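Local coordinates for DNA repair protein RAD2 (Saccharomyces cerevisiae, PDB 4Q0W) that cuts single-stranded DNA as a magnesium-dependent endonuclease and is essential for the incision step of excision repair of DNA damaged by ultraviolet light, bulky adducts or cross-linking agents, at residues 12-18 and 211-217; 156-161 and 338-343; 247-251 and 296-302. One frame throughout, in Å; residues are numbered along the deposited sequence.

Contact 1 (12-18 and 211-217); sequences TARPVRL and KNYVEFY
Arg14 and Val16 pair with Phe216 and Val214 in two antiparallel hydrogen-bonded pairs, a compact example of an edge strand being held by its neighbour through the main chain. The closest of the four bonds runs from Val214 N to Val16 O (2.7 Å), and the ladder fades at Leu18 N, whose bond to Asn212 O is long and weak at 3.4 Å. Between the two pairs, Pro15 lies opposite Glu215 and rests its CB obliquely near the Tyr213 ring.

Leu18 closes one end, against two carbonyls and Val214. From CB the chain turns beside its own backbone N (chi1 -55°), which sets Leu18 CG 3.5 Å from Asn212 O. Leu18 CD1 meets Lys211 O at 3.4 Å, whereas Leu18 CD2 is 4.2 Å from Val214 CB. Val16 adds CG2 against Phe216 CB on the sheet face that also carries Val214.

At the other end Ala13 presses onto the ring of Tyr217, its CB only 3.3 Å from Tyr217 CZ and its CA above one face. Tyr217 OH donates to Glu215 OE1 (2.8 Å), which fixes the ring's tip, and Trp6 meets the ring edge-to-face. A water bridges Thr12 O and Phe216 O just beyond the ladder. This is the antiparallel rim of the mixed sheet in the XPG/RAD2 nuclease core, where an N-domain strand is stitched onto the I-domain.

Contact 2 (156-161 and 338-343); sequences ELLSRF and MLRSFM
Arg160 reaches across to Met338 and Phe342 from helix 148-160 and illustrates how one long side chain can serve as the knob between two nearly antiparallel helices. The segment axes run at 155° to each other, 9.9 Å apart at closest approach. The close-packed side is mainly apolar. Leu339 CD2 lies over one face of the Phe161 ring, a CH-pi contact 3.9 Å from the centroid, and also touches Leu157 CD1 at 3.7 Å. Leu157, with CG anti to its backbone N (chi1 179°), sends CD1 on to Phe342 CD2 and thus bridges Leu339 and Phe342. Leu358 of helix 351-361 and Ile61 of helix 52-66 also pack on Phe161.

Toward the more exposed side, marked by Met338 and Glu156, polar groups take over. The Arg160 chain runs extended from CG to NE and delivers a guanidinium flanked on opposite faces by Met338 CE and Phe342 CD1. In its plane, NH1 donates to Met338 O (2.7 Å) and NE to Glu156 OE2 (2.6 Å), the latter a salt bridge within the helix that uses the anti lone pair of Glu156 OE2.

Met338 O also accepts from Phe342 N, the two donors arriving from opposite faces of its carbonyl plane. Held by in-plane bonds and covered above and below, the guanidinium has little freedom to rotate, and its positive charge is probably offset by Glu156 and the Met338 carbonyl.

Contact 3 (247-251 and 296-302); sequences GLKGM and KLVNNEI. With K (potassium ion), chain F; nucleotides of chain D.
Lys249 and Gly250, at the centre of a type II beta turn from Leu248 to Met251, face Asn300, where helix 288-299 ends in a Schellman motif with Glu301 at positive phi. The turn illustrates how a backbone can bind an ion and a phosphate at once. Leu248 O (3.0 Å) and Met251 O (3.1 Å) point at a potassium ion, which is completed by OP2 of nucleotide DC10 of chain D and three waters. Gly250 N donates to OP1 of the same phosphate at 2.7 Å.

The helix end packs against the turn. Lys296, extended with CG anti to its backbone N (chi1 176°), crosses to Gly250 O, which its NZ reaches at 2.8 Å, the donor tilted from the carbonyl plane. Asn300 lays its amide across the Lys249 chain at about a right angle, OD1 being 3.4 Å from Lys249 CE. Its ND2 comes to 3.6 Å from Gly250 CA, an approach possible because no side chain stands there, and a water links ND2 to Lys249 O. Ile302 CD1 rests 3.7 Å from Lys249 O, and another water joins Lys249 NZ to Asn299 O.

Leu248 and Met251 pack on Leu239, joining the turn to helix 230-240 of the same domain. As in the H3TH element of FEN-type nucleases, the carbonyls hold a monovalent cation that probably offsets the phosphate charge, consistent with sequence-independent grip on the DNA backbone.

How the contacts relate
The three contacts sample distant parts of one elongated chain. Contact 1 and contact 2 lie 30 Å apart between centres, with nearest atoms about 17 Å apart, and their segments alternate along the sequence. Contact 3 lies beyond contact 1, 36 Å between centres, and 53 Å from contact 2, on the opposite side of the chain's centre. Contact 3 is the one that binds DNA directly; contact 1 comes within about 6 Å of the nucleic acid at its nearest atom, contact 2 within about 18 Å. The Tyr217 side chain in contact 1 is about 11 Å from that of Asp192, probably a magnesium ligand as in relatives. Contact 2 is structural packing remote from these sites.

Contact 1 (12-18 and 211-217)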
# COMPACT_ATOMS: atom_id res chain seq x y z
N THR A 12 -4.77 22.10 2.41
CA THR A 12 -5.35 23.41 2.73
C THR A 12 -4.69 24.04 3.95
O THR A 12 -5.05 25.14 4.36
CB THR A 12 -6.85 23.31 2.98
OG1 THR A 12 -7.06 22.63 4.23
CG2 THR A 12 -7.55 22.54 1.83
N ALA A 13 -3.74 23.33 4.56
CA ALA A 13 -3.12 23.81 5.79
C ALA A 13 -2.28 25.04 5.49
O ALA A 13 -1.60 25.09 4.46
CB ALA A 13 -2.24 22.74 6.39
N ARG A 14 -2.31 26.00 6.40
CA ARG A 14 -1.45 27.18 6.29
C ARG A 14 -0.54 27.29 7.51
O ARG A 14 -1.01 27.30 8.65
CB ARG A 14 -2.31 28.43 6.14
CG ARG A 14 -3.04 28.49 4.81
CD ARG A 14 -2.11 28.97 3.68
NE ARG A 14 -1.95 30.43 3.69
CZ ARG A 14 -2.89 31.29 3.28
NH1 ARG A 14 -4.06 30.83 2.84
NH2 ARG A 14 -2.67 32.60 3.31
N PRO A 15 0.78 27.35 7.27
CA PRO A 15 1.77 27.47 8.34
C PRO A 15 1.60 28.79 9.06
O PRO A 15 1.48 29.84 8.43
CB PRO A 15 3.10 27.46 7.58
CG PRO A 15 2.78 26.79 6.25
CD PRO A 15 1.40 27.26 5.94
N VAL A 16 1.59 28.74 10.39
CA VAL A 16 1.41 29.93 11.20
C VAL A 16 2.47 29.96 12.31
O VAL A 16 2.73 28.92 12.95
CB VAL A 16 -0.02 29.99 11.80
CG1 VAL A 16 -0.11 30.98 12.95
CG2 VAL A 16 -1.03 30.34 10.70
N ARG A 17 3.09 31.12 12.52
CA ARG A 17 4.14 31.27 13.54
C ARG A 17 3.57 31.33 14.95
O ARG A 17 2.59 32.04 15.21
CB ARG A 17 4.97 32.54 13.29
CG ARG A 17 5.78 32.47 12.01
CD ARG A 17 6.82 33.58 11.94
NE ARG A 17 8.02 33.11 11.26
CZ ARG A 17 9.00 32.44 11.87
NH1 ARG A 17 10.06 32.04 11.18
NH2 ARG A 17 8.92 32.17 13.17
N LEU A 18 4.20 30.60 15.87
CA LEU A 18 3.73 30.57 17.26
C LEU A 18 3.64 31.98 17.82
O LEU A 18 2.72 32.29 18.58
CB LEU A 18 4.66 29.70 18.10
CG LEU A 18 4.81 28.30 17.52
CD1 LEU A 18 6.12 27.64 17.95
CD2 LEU A 18 3.62 27.45 17.92
N LYS A 211 8.75 22.60 16.27
CA LYS A 211 8.84 23.46 15.08
C LYS A 211 8.58 24.92 15.41
O LYS A 211 7.99 25.23 16.45
CB LYS A 211 7.83 23.01 14.03
CG LYS A 211 8.44 22.28 12.86
CD LYS A 211 8.04 20.81 12.83
CE LYS A 211 8.84 20.07 11.77
NZ LYS A 211 10.31 20.27 11.96
N ASN A 212 9.02 25.82 14.53
CA ASN A 212 8.75 27.24 14.73
C ASN A 212 7.32 27.64 14.36
O ASN A 212 6.84 28.72 14.73
CB ASN A 212 9.79 28.13 14.02
CG ASN A 212 9.89 27.87 12.52
OD1 ASN A 212 8.93 27.45 11.87
ND2 ASN A 212 11.07 28.14 11.96
N TYR A 213 6.63 26.74 13.64
CA TYR A 213 5.28 27.01 13.16
C TYR A 213 4.26 25.95 13.63
O TYR A 213 4.64 24.89 14.13
CB TYR A 213 5.27 27.12 11.63
CG TYR A 213 5.49 25.80 10.92
CD1 TYR A 213 6.77 25.28 10.77
CD2 TYR A 213 4.42 25.08 10.39
CE1 TYR A 213 6.98 24.06 10.12
CE2 TYR A 213 4.63 23.86 9.74
CZ TYR A 213 5.91 23.36 9.61
OH TYR A 213 6.12 22.17 8.96
N VAL A 214 2.98 26.26 13.45
CA VAL A 214 1.88 25.35 13.74
C VAL A 214 0.98 25.32 12.49
O VAL A 214 0.92 26.31 11.75
CB VAL A 214 1.09 25.84 14.99
CG1 VAL A 214 0.48 27.19 14.75
CG2 VAL A 214 0.00 24.84 15.41
N GLU A 215 0.31 24.20 12.23
CA GLU A 215 -0.56 24.10 11.04
C GLU A 215 -1.97 24.59 11.33
O GLU A 215 -2.69 24.03 12.18
CB GLU A 215 -0.61 22.67 10.51
CG GLU A 215 0.74 22.13 10.08
CD GLU A 215 0.66 20.72 9.53
OE1 GLU A 215 -0.47 20.17 9.46
OE2 GLU A 215 1.71 20.17 9.15
N PHE A 216 -2.39 25.64 10.64
CA PHE A 216 -3.72 26.21 10.83
C PHE A 216 -4.70 25.69 9.76
O PHE A 216 -4.37 25.67 8.58
CB PHE A 216 -3.64 27.72 10.78
CG PHE A 216 -4.98 28.40 10.77
CD1 PHE A 216 -5.73 28.50 11.93
CD2 PHE A 216 -5.48 28.97 9.59
CE1 PHE A 216 -6.97 29.14 11.92
CE2 PHE A 216 -6.70 29.61 9.58
CZ PHE A 216 -7.45 29.70 10.75
N TYR A 217 -5.89 25.28 10.19
CA TYR A 217 -6.92 24.80 9.27
C TYR A 217 -8.22 25.50 9.57
O TYR A 217 -8.57 25.69 10.74
CB TYR A 217 -7.17 23.30 9.46
CG TYR A 217 -6.02 22.40 9.09
CD1 TYR A 217 -4.98 22.16 9.98
CD2 TYR A 217 -6.00 21.76 7.87
CE1 TYR A 217 -3.92 21.32 9.64
CE2 TYR A 217 -4.94 20.91 7.52
CZ TYR A 217 -3.91 20.70 8.41
OH TYR A 217 -2.87 19.86 8.05
O HOH W 1 -5.76 26.59 6.42

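Contact 2 (156-161 and 338-343)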
# COMPACT_ATOMS: atom_id res chain seq x y z
N GLU A 156 -4.86 20.03 39.10
CA GLU A 156 -4.31 20.83 40.19
C GLU A 156 -3.19 21.71 39.64
O GLU A 156 -3.10 22.89 39.95
CB GLU A 156 -3.79 19.94 41.32
CG GLU A 156 -3.10 20.69 42.47
CD GLU A 156 -4.04 21.63 43.20
OE1 GLU A 156 -5.26 21.37 43.21
OE2 GLU A 156 -3.56 22.65 43.76
N LEU A 157 -2.34 21.13 38.80
CA LEU A 157 -1.28 21.88 38.14
C LEU A 157 -1.87 23.05 37.37
O LEU A 157 -1.43 24.21 37.54
CB LEU A 157 -0.48 20.97 37.22
CG LEU A 157 0.66 21.61 36.43
CD1 LEU A 157 1.69 22.25 37.35
CD2 LEU A 157 1.32 20.59 35.54
N LEU A 158 -2.89 22.76 36.56
CA LEU A 158 -3.57 23.79 35.78
C LEU A 158 -4.06 24.94 36.66
O LEU A 158 -3.87 26.12 36.32
CB LEU A 158 -4.74 23.18 34.99
CG LEU A 158 -4.33 22.45 33.72
CD1 LEU A 158 -5.50 21.63 33.15
CD2 LEU A 158 -3.81 23.46 32.68
N SER A 159 -4.67 24.63 37.79
CA SER A 159 -5.23 25.69 38.62
C SER A 159 -4.14 26.52 39.33
O SER A 159 -4.30 27.73 39.50
CB SER A 159 -6.27 25.15 39.60
OG SER A 159 -5.68 24.36 40.60
N ARG A 160 -3.03 25.88 39.70
CA ARG A 160 -1.90 26.63 40.26
C ARG A 160 -1.24 27.54 39.22
O ARG A 160 -0.57 28.52 39.57
CB ARG A 160 -0.87 25.68 40.89
CG ARG A 160 -1.47 24.84 42.04
CD ARG A 160 -0.41 23.97 42.74
NE ARG A 160 -1.02 23.14 43.78
CZ ARG A 160 -0.40 22.69 44.87
NH1 ARG A 160 0.88 22.99 45.10
NH2 ARG A 160 -1.07 21.95 45.74
N PHE A 161 -1.44 27.23 37.93
CA PHE A 161 -1.01 28.10 36.84
C PHE A 161 -2.05 29.19 36.60
O PHE A 161 -1.82 30.12 35.82
CB PHE A 161 -0.84 27.31 35.54
CG PHE A 161 0.57 26.87 35.26
CD1 PHE A 161 1.53 27.79 34.87
CD2 PHE A 161 0.92 25.53 35.34
CE1 PHE A 161 2.83 27.38 34.59
CE2 PHE A 161 2.21 25.10 35.07
CZ PHE A 161 3.17 26.03 34.68
N MET A 338 2.97 28.00 44.92
CA MET A 338 2.27 26.71 44.88
C MET A 338 2.75 25.82 43.73
O MET A 338 2.69 24.59 43.83
CB MET A 338 0.75 26.91 44.83
CG MET A 338 0.18 27.56 46.08
SD MET A 338 0.61 26.66 47.61
CE MET A 338 -0.53 25.28 47.54
N LEU A 339 3.25 26.44 42.66
CA LEU A 339 3.87 25.69 41.57
C LEU A 339 5.20 25.10 42.04
O LEU A 339 5.52 23.95 41.74
CB LEU A 339 4.06 26.58 40.32
CG LEU A 339 2.82 26.90 39.46
CD1 LEU A 339 3.12 27.97 38.40
CD2 LEU A 339 2.25 25.63 38.78
N ARG A 340 5.99 25.90 42.77
CA ARG A 340 7.25 25.42 43.35
C ARG A 340 7.03 24.17 44.20
O ARG A 340 7.69 23.14 44.01
CB ARG A 340 7.85 26.48 44.28
CG ARG A 340 8.64 27.59 43.61
CD ARG A 340 8.80 28.72 44.63
NE ARG A 340 9.80 29.72 44.25
CZ ARG A 340 10.11 30.76 45.01
NH1 ARG A 340 9.51 30.93 46.18
NH2 ARG A 340 11.03 31.63 44.60
N SER A 341 6.11 24.26 45.15
CA SER A 341 5.87 23.12 46.02
C SER A 341 5.26 21.93 45.26
O SER A 341 5.57 20.76 45.56
CB SER A 341 5.00 23.53 47.22
OG SER A 341 3.83 24.21 46.81
N PHE A 342 4.42 22.21 44.26
CA PHE A 342 3.82 21.14 43.46
C PHE A 342 4.86 20.32 42.72
O PHE A 342 4.87 19.09 42.81
CB PHE A 342 2.82 21.69 42.45
CG PHE A 342 2.08 20.62 41.67
CD1 PHE A 342 0.92 20.06 42.18
CD2 PHE A 342 2.57 20.16 40.44
CE1 PHE A 342 0.23 19.07 41.47
CE2 PHE A 342 1.88 19.17 39.72
CZ PHE A 342 0.71 18.62 40.24
N MET A 343 5.73 21.01 41.97
CA MET A 343 6.79 20.35 41.22
C MET A 343 7.82 19.67 42.14
O MET A 343 8.40 18.63 41.79
CB MET A 343 7.50 21.35 40.29
CG MET A 343 6.59 21.95 39.21
SD MET A 343 5.82 20.69 38.16
CE MET A 343 7.13 20.39 36.96

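Contact 3 (247-251 and 296-302)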
# COMPACT_ATOMS: atom_id res chain seq x y z
N GLY A 247 -17.26 2.58 8.48
CA GLY A 247 -17.06 2.90 7.07
C GLY A 247 -17.22 1.72 6.13
O GLY A 247 -17.85 0.72 6.48
N LEU A 248 -16.66 1.83 4.92
CA LEU A 248 -16.83 0.77 3.93
C LEU A 248 -15.50 0.19 3.49
O LEU A 248 -14.55 0.93 3.20
CB LEU A 248 -17.57 1.30 2.70
CG LEU A 248 -19.00 1.80 2.86
CD1 LEU A 248 -19.56 2.15 1.49
CD2 LEU A 248 -19.89 0.77 3.56
N LYS A 249 -15.43 -1.14 3.41
CA LYS A 249 -14.23 -1.78 2.90
C LYS A 249 -13.91 -1.26 1.49
O LYS A 249 -14.81 -1.07 0.67
CB LYS A 249 -14.40 -3.30 2.87
CG LYS A 249 -13.23 -4.03 2.21
CD LYS A 249 -13.40 -5.53 2.20
CE LYS A 249 -12.19 -6.21 1.55
NZ LYS A 249 -12.37 -7.68 1.44
N GLY A 250 -12.63 -1.00 1.24
CA GLY A 250 -12.22 -0.54 -0.08
C GLY A 250 -12.28 0.96 -0.24
O GLY A 250 -11.75 1.50 -1.21
N MET A 251 -12.94 1.66 0.70
CA MET A 251 -13.01 3.11 0.60
C MET A 251 -11.87 3.82 1.34
O MET A 251 -11.94 4.06 2.55
CB MET A 251 -14.36 3.64 1.08
CG MET A 251 -15.56 3.18 0.26
SD MET A 251 -15.69 3.98 -1.37
CE MET A 251 -15.16 2.61 -2.41
N LYS A 296 -16.15 -3.05 -7.98
CA LYS A 296 -15.40 -3.01 -6.73
C LYS A 296 -16.29 -3.24 -5.49
O LYS A 296 -15.91 -3.99 -4.58
CB LYS A 296 -14.66 -1.68 -6.59
CG LYS A 296 -13.93 -1.53 -5.28
CD LYS A 296 -13.04 -0.30 -5.30
CE LYS A 296 -12.35 -0.11 -3.97
NZ LYS A 296 -11.47 1.09 -3.99
N LEU A 297 -17.45 -2.59 -5.46
CA LEU A 297 -18.35 -2.74 -4.31
C LEU A 297 -18.86 -4.18 -4.20
O LEU A 297 -18.90 -4.75 -3.11
CB LEU A 297 -19.50 -1.73 -4.39
CG LEU A 297 -19.09 -0.24 -4.42
CD1 LEU A 297 -20.24 0.64 -4.91
CD2 LEU A 297 -18.60 0.24 -3.07
N VAL A 298 -19.21 -4.76 -5.34
CA VAL A 298 -19.66 -6.16 -5.38
C VAL A 298 -18.58 -7.08 -4.83
O VAL A 298 -18.82 -7.85 -3.89
CB VAL A 298 -20.07 -6.58 -6.80
CG1 VAL A 298 -20.38 -8.08 -6.85
CG2 VAL A 298 -21.29 -5.80 -7.25
N ASN A 299 -17.38 -6.98 -5.40
CA ASN A 299 -16.26 -7.80 -4.94
C ASN A 299 -15.99 -7.61 -3.45
O ASN A 299 -15.63 -8.56 -2.75
CB ASN A 299 -15.00 -7.51 -5.76
CG ASN A 299 -13.85 -8.45 -5.40
OD1 ASN A 299 -12.83 -8.02 -4.84
ND2 ASN A 299 -14.01 -9.73 -5.70
N ASN A 300 -16.20 -6.39 -2.96
CA ASN A 300 -16.05 -6.16 -1.52
C ASN A 300 -17.30 -6.50 -0.70
O ASN A 300 -17.34 -6.21 0.50
CB ASN A 300 -15.58 -4.72 -1.24
CG ASN A 300 -14.11 -4.51 -1.60
OD1 ASN A 300 -13.33 -5.47 -1.60
ND2 ASN A 300 -13.73 -3.27 -1.92
N GLU A 301 -18.29 -7.10 -1.35
CA GLU A 301 -19.52 -7.56 -0.68
C GLU A 301 -20.22 -6.42 0.04
O GLU A 301 -20.67 -6.58 1.17
CB GLU A 301 -19.20 -8.70 0.29
CG GLU A 301 -18.66 -9.95 -0.42
CD GLU A 301 -18.52 -11.15 0.52
OE1 GLU A 301 -18.16 -10.96 1.70
OE2 GLU A 301 -18.79 -12.28 0.06
N ILE A 302 -20.29 -5.26 -0.60
CA ILE A 302 -20.84 -4.09 0.07
C ILE A 302 -22.36 -4.17 0.11
O ILE A 302 -23.00 -4.48 -0.89
CB ILE A 302 -20.41 -2.77 -0.64
CG1 ILE A 302 -18.88 -2.63 -0.65
CG2 ILE A 302 -21.07 -1.57 0.06
CD1 ILE A 302 -18.26 -2.53 0.74
K K F . -12.09 1.75 4.63
P DC D 10 -9.31 -0.39 2.69
OP1 DC D 10 -10.39 -1.41 2.61
OP2 DC D 10 -9.56 0.95 3.29
O5' DC D 10 -8.06 -1.02 3.46
C5' DC D 10 -7.66 -2.30 2.99
C4' DC D 10 -6.49 -2.78 3.81
O4' DC D 10 -5.29 -2.06 3.42
C3' DC D 10 -6.64 -2.61 5.32
O3' DC D 10 -6.49 -3.93 5.84
C2' DC D 10 -5.51 -1.65 5.71
C1' DC D 10 -4.50 -1.87 4.57
N1 DC D 10 -3.58 -0.76 4.19
C2 DC D 10 -2.21 -1.03 4.15
O2 DC D 10 -1.82 -2.16 4.47
N3 DC D 10 -1.34 -0.05 3.79
C4 DC D 10 -1.81 1.15 3.46
N4 DC D 10 -0.91 2.07 3.10
C5 DC D 10 -3.22 1.45 3.48
C6 DC D 10 -4.06 0.47 3.84
P DA D 9 -8.17 4.53 -1.94
OP1 DA D 9 -9.65 4.68 -2.00
OP2 DA D 9 -7.36 5.64 -1.39
O5' DA D 9 -7.82 3.18 -1.17
C5' DA D 9 -8.39 1.95 -1.63
C4' DA D 9 -7.94 0.80 -0.75
O4' DA D 9 -6.51 0.61 -0.90
C3' DA D 9 -8.18 0.98 0.75
O3' DA D 9 -8.77 -0.23 1.18
C2' DA D 9 -6.78 1.20 1.35
C1' DA D 9 -5.92 0.40 0.37
N9 DA D 9 -4.54 0.84 0.21
C8 DA D 9 -4.12 2.10 -0.13
N7 DA D 9 -2.82 2.20 -0.23
C5 DA D 9 -2.36 0.92 0.05
C6 DA D 9 -1.06 0.39 0.11
N6 DA D 9 0.04 1.12 -0.13
N1 DA D 9 -0.93 -0.93 0.43
C2 DA D 9 -2.05 -1.64 0.67
N3 DA D 9 -3.32 -1.23 0.65
C4 DA D 9 -3.41 0.06 0.33
O HOH W 2 -15.49 -0.99 -2.02
O HOH W 3 -14.00 -9.00 -0.07
O HOH W 4 -10.77 3.64 5.89
O HOH W 5 -11.93 -0.32 6.13
O HOH W 6 -13.02 1.99 7.03